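Local atomic coordinates of glutathione S-transferase (Sphingobium chungbukense, PDB entry 6M1T), a protein that binds glutathione and, as a beta-class glutathione S-transferase, probably transfers it to electrophilic compounds during detoxification. Residues A[12-20]-A[188-198]. Sequence-based numbering, arbitrary orientation.
Sequences LAPHIALRE and RPSVGAALKAE. With SO4 (sulfate ion), chain E.
Glu-20 and Arg-188 form a side-on salt bridge in which each carboxylate oxygen takes one nitrogen: Arg-188 NE lies 2.7 Å from Glu-20 OE2 and NH2 2.8 Å from OE1. Both oxygens lie close to the guanidinium plane, yet the two flat groups are turned 40° apart; NH2 reaches the syn side of OE1, whereas NE meets OE2 from above the carboxylate plane. A very short hydrogen bond runs from Ser-190 OG to Glu-20 OE2 (2.5 Å), and a water bridges OE2 to the backbone N of Ser-190, so three donors, Arg-188 NE, Ser-190 OG and the water, converge on Glu-20 OE2. Along its neighbouring NH1/NH2 edge the guanidinium holds a sulfate ion, probably from the crystallisation liquor, with NH2 shared between the two anions and its sulfate bond the longer. A methionine in place of Arg-188 would probably leave the Glu-20 carboxylate without its paired charge and the sulfate without these two donors.

A second polar link lies farther along the helices, at Glu-198: His-15 ND1 donates to Glu-198 OE2 at 2.7 Å, nearly straight, on the anti side of the carboxylate. With CG anti to the backbone N, chi1 -167° brings the ring's ND1 edge to Glu-198, and His-15 NE2 accepts from Arg-19 NH2, which fixes the ring's rotation from both nitrogens. Glu-198 OE1 accepts a hydrogen bond from Gly-8 N.

The contact packs helix 12-21 of the thioredoxin-like N-terminal domain against helix 189-198, the last of the chain; the two short segments run 131° apart.

Apolar packing centres on Ala-194, a knob among Leu-12, His-15, Ile-16 and Arg-19. Ala-194 CB makes a CH-pi contact over the His-15 ring centre (4.0 Å to the centroid) and touches Ile-16 CG1 at 3.6 Å. Reciprocally, Arg-19 runs extended into the hole formed by Ser-190, Ala-193, Ala-194 and Ala-197. The Leu-12 and Leu-195 side chains cross at about a right angle, touching through CD2 and CD1.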
loop_
_atom_site.group_PDB
_atom_site.type_symbol
_atom_site.label_atom_id
_atom_site.label_comp_id
_atom_site.label_asym_id
_atom_site.label_seq_id
_atom_site.Cartn_x
_atom_site.Cartn_y
_atom_site.Cartn_z
ATOM N N LEU A 12 -12.914 -8.909 -4.318
ATOM C CA LEU A 12 -13.691 -8.688 -5.577
ATOM C C LEU A 12 -12.781 -8.075 -6.649
ATOM O O LEU A 12 -12.984 -8.352 -7.821
ATOM C CB LEU A 12 -14.918 -7.846 -5.254
ATOM C CG LEU A 12 -15.856 -7.498 -6.405
ATOM C CD1 LEU A 12 -16.440 -8.740 -7.082
ATOM C CD2 LEU A 12 -16.966 -6.624 -5.875
ATOM N N ALA A 13 -11.771 -7.276 -6.277
ATOM C CA ALA A 13 -10.952 -6.555 -7.265
ATOM C C ALA A 13 -10.185 -7.538 -8.153
ATOM O O ALA A 13 -10.375 -7.535 -9.390
ATOM C CB ALA A 13 -10.050 -5.535 -6.612
ATOM N N PRO A 14 -9.363 -8.447 -7.585
ATOM C CA PRO A 14 -8.706 -9.452 -8.405
ATOM C C PRO A 14 -9.708 -10.411 -9.074
ATOM O O PRO A 14 -9.394 -10.909 -10.176
ATOM C CB PRO A 14 -7.690 -10.139 -7.468
ATOM C CG PRO A 14 -8.163 -9.772 -6.105
ATOM C CD PRO A 14 -8.863 -8.425 -6.207
ATOM N N HIS A 15 -10.859 -10.668 -8.449
ATOM C CA HIS A 15 -11.948 -11.463 -9.100
ATOM C C HIS A 15 -12.310 -10.808 -10.445
ATOM O O HIS A 15 -12.312 -11.509 -11.496
ATOM C CB HIS A 15 -13.161 -11.579 -8.162
ATOM C CG HIS A 15 -14.173 -12.599 -8.571
ATOM N ND1 HIS A 15 -15.273 -12.905 -7.783
ATOM C CD2 HIS A 15 -14.221 -13.426 -9.629
ATOM C CE1 HIS A 15 -16.013 -13.824 -8.405
ATOM N NE2 HIS A 15 -15.358 -14.197 -9.517
ATOM N N ILE A 16 -12.643 -9.532 -10.430
ATOM C CA ILE A 16 -12.977 -8.774 -11.678
ATOM C C ILE A 16 -11.787 -8.830 -12.664
ATOM O O ILE A 16 -11.998 -9.075 -13.850
ATOM C CB ILE A 16 -13.405 -7.344 -11.341
ATOM C CG1 ILE A 16 -14.754 -7.352 -10.631
ATOM C CG2 ILE A 16 -13.406 -6.472 -12.598
ATOM C CD1 ILE A 16 -15.117 -6.090 -9.900
ATOM N N ALA A 17 -10.563 -8.606 -12.195
ATOM C CA ALA A 17 -9.339 -8.547 -13.030
ATOM C C ALA A 17 -9.118 -9.867 -13.781
ATOM O O ALA A 17 -8.732 -9.839 -14.961
ATOM C CB ALA A 17 -8.131 -8.160 -12.173
ATOM N N LEU A 18 -9.248 -11.004 -13.110
ATOM C CA LEU A 18 -9.107 -12.323 -13.759
ATOM C C LEU A 18 -10.180 -12.489 -14.847
ATOM O O LEU A 18 -9.847 -13.123 -15.882
ATOM C CB LEU A 18 -9.198 -13.427 -12.699
ATOM C CG LEU A 18 -7.971 -13.510 -11.798
ATOM C CD1 LEU A 18 -8.285 -14.292 -10.543
ATOM C CD2 LEU A 18 -6.801 -14.121 -12.532
ATOM N N ARG A 19 -11.401 -12.028 -14.595
ATOM C CA ARG A 19 -12.489 -12.026 -15.618
ATOM C C ARG A 19 -12.092 -11.099 -16.789
ATOM O O ARG A 19 -12.403 -11.463 -17.928
ATOM C CB ARG A 19 -13.837 -11.626 -15.030
ATOM C CG ARG A 19 -14.385 -12.712 -14.106
ATOM C CD ARG A 19 -15.768 -12.470 -13.563
ATOM N NE ARG A 19 -16.052 -13.534 -12.604
ATOM C CZ ARG A 19 -16.650 -14.688 -12.869
ATOM N NH1 ARG A 19 -17.116 -14.939 -14.076
ATOM N NH2 ARG A 19 -16.774 -15.578 -11.904
ATOM N N GLU A 20 -11.418 -9.980 -16.524
ATOM C CA GLU A 20 -10.951 -9.017 -17.555
ATOM C C GLU A 20 -9.823 -9.626 -18.400
ATOM O O GLU A 20 -9.687 -9.229 -19.596
ATOM C CB GLU A 20 -10.579 -7.671 -16.927
ATOM C CG GLU A 20 -11.774 -6.827 -16.533
ATOM C CD GLU A 20 -12.461 -6.043 -17.675
ATOM O OE1 GLU A 20 -11.848 -5.854 -18.746
ATOM O OE2 GLU A 20 -13.583 -5.600 -17.472
ATOM N N ARG A 188 -19.476 -3.156 -17.576
ATOM C CA ARG A 188 -18.495 -4.085 -18.171
ATOM C C ARG A 188 -18.971 -5.493 -17.854
ATOM O O ARG A 188 -19.436 -5.742 -16.745
ATOM C CB ARG A 188 -17.082 -3.812 -17.667
ATOM C CG ARG A 188 -16.593 -2.423 -18.013
ATOM C CD ARG A 188 -15.194 -2.206 -17.507
ATOM N NE ARG A 188 -14.246 -3.043 -18.223
ATOM C CZ ARG A 188 -13.556 -2.657 -19.292
ATOM N NH1 ARG A 188 -13.681 -1.431 -19.769
ATOM N NH2 ARG A 188 -12.723 -3.488 -19.868
ATOM N N PRO A 189 -18.973 -6.386 -18.859
ATOM C CA PRO A 189 -19.367 -7.790 -18.678
ATOM C C PRO A 189 -18.624 -8.525 -17.541
ATOM O O PRO A 189 -19.249 -9.216 -16.764
ATOM C CB PRO A 189 -19.033 -8.438 -20.033
ATOM C CG PRO A 189 -19.040 -7.311 -21.035
ATOM C CD PRO A 189 -18.688 -6.051 -20.265
ATOM N N SER A 190 -17.297 -8.357 -17.471
ATOM C CA SER A 190 -16.439 -8.892 -16.376
ATOM C C SER A 190 -17.024 -8.492 -15.026
ATOM O O SER A 190 -17.036 -9.295 -14.123
ATOM C CB SER A 190 -15.054 -8.343 -16.485
ATOM O OG SER A 190 -15.072 -6.977 -16.053
ATOM N N VAL A 191 -17.489 -7.254 -14.893
ATOM C CA VAL A 191 -17.902 -6.707 -13.579
ATOM C C VAL A 191 -19.232 -7.337 -13.172
ATOM O O VAL A 191 -19.302 -7.905 -12.046
ATOM C CB VAL A 191 -17.879 -5.164 -13.616
ATOM C CG1 VAL A 191 -18.358 -4.560 -12.323
ATOM C CG2 VAL A 191 -16.476 -4.693 -13.931
ATOM N N GLY A 192 -20.239 -7.328 -14.068
ATOM C CA GLY A 192 -21.537 -7.981 -13.798
ATOM C C GLY A 192 -21.385 -9.448 -13.451
ATOM O O GLY A 192 -22.016 -9.898 -12.469
ATOM N N ALA A 193 -20.536 -10.173 -14.189
ATOM C CA ALA A 193 -20.276 -11.621 -13.957
ATOM C C ALA A 193 -19.661 -11.849 -12.565
ATOM O O ALA A 193 -20.102 -12.778 -11.870
ATOM C CB ALA A 193 -19.370 -12.154 -15.046
ATOM N N ALA A 194 -18.663 -11.041 -12.150
ATOM C CA ALA A 194 -18.073 -11.163 -10.778
ATOM C C ALA A 194 -19.128 -10.821 -9.724
ATOM O O ALA A 194 -19.267 -11.566 -8.754
ATOM C CB ALA A 194 -16.842 -10.312 -10.598
ATOM N N LEU A 195 -19.910 -9.759 -9.944
ATOM C CA LEU A 195 -20.955 -9.340 -8.971
ATOM C C LEU A 195 -21.926 -10.515 -8.819
ATOM O O LEU A 195 -22.279 -10.858 -7.694
ATOM C CB LEU A 195 -21.672 -8.076 -9.479
ATOM C CG LEU A 195 -21.274 -6.689 -8.971
ATOM C CD1 LEU A 195 -19.934 -6.610 -8.252
ATOM C CD2 LEU A 195 -21.309 -5.688 -10.116
ATOM N N LYS A 196 -22.322 -11.160 -9.925
ATOM C CA LYS A 196 -23.294 -12.276 -9.911
ATOM C C LYS A 196 -22.655 -13.493 -9.242
ATOM O O LYS A 196 -23.302 -14.069 -8.342
ATOM C CB LYS A 196 -23.819 -12.580 -11.330
ATOM C CG LYS A 196 -24.992 -13.556 -11.377
ATOM C CD LYS A 196 -25.774 -13.568 -12.679
ATOM C CE LYS A 196 -26.944 -14.540 -12.684
ATOM N NZ LYS A 196 -27.299 -14.973 -14.067
ATOM N N ALA A 197 -21.432 -13.892 -9.626
ATOM C CA ALA A 197 -20.746 -15.068 -9.033
ATOM C C ALA A 197 -20.588 -14.931 -7.505
ATOM O O ALA A 197 -20.541 -15.982 -6.832
ATOM C CB ALA A 197 -19.400 -15.299 -9.701
ATOM N N GLU A 198 -20.466 -13.717 -6.969
ATOM C CA GLU A 198 -20.255 -13.483 -5.513
ATOM C C GLU A 198 -21.604 -13.286 -4.795
ATOM O O GLU A 198 -21.609 -13.341 -3.532
ATOM C CB GLU A 198 -19.356 -12.283 -5.252
ATOM C CG GLU A 198 -17.909 -12.549 -5.642
ATOM C CD GLU A 198 -16.888 -11.604 -5.019
ATOM O OE1 GLU A 198 -17.277 -10.802 -4.149
ATOM O OE2 GLU A 198 -15.692 -11.683 -5.405
HETATM S S SO4 E . -10.771 -1.136 -22.430
HETATM O O1 SO4 E . -12.067 -0.682 -22.015
HETATM O O2 SO4 E . -10.902 -1.758 -23.715
HETATM O O3 SO4 E . -10.240 -2.084 -21.481
HETATM O O4 SO4 E . -9.902 0.002 -22.501
HETATM O O HOH W 1 -15.434 -6.778 -19.136
#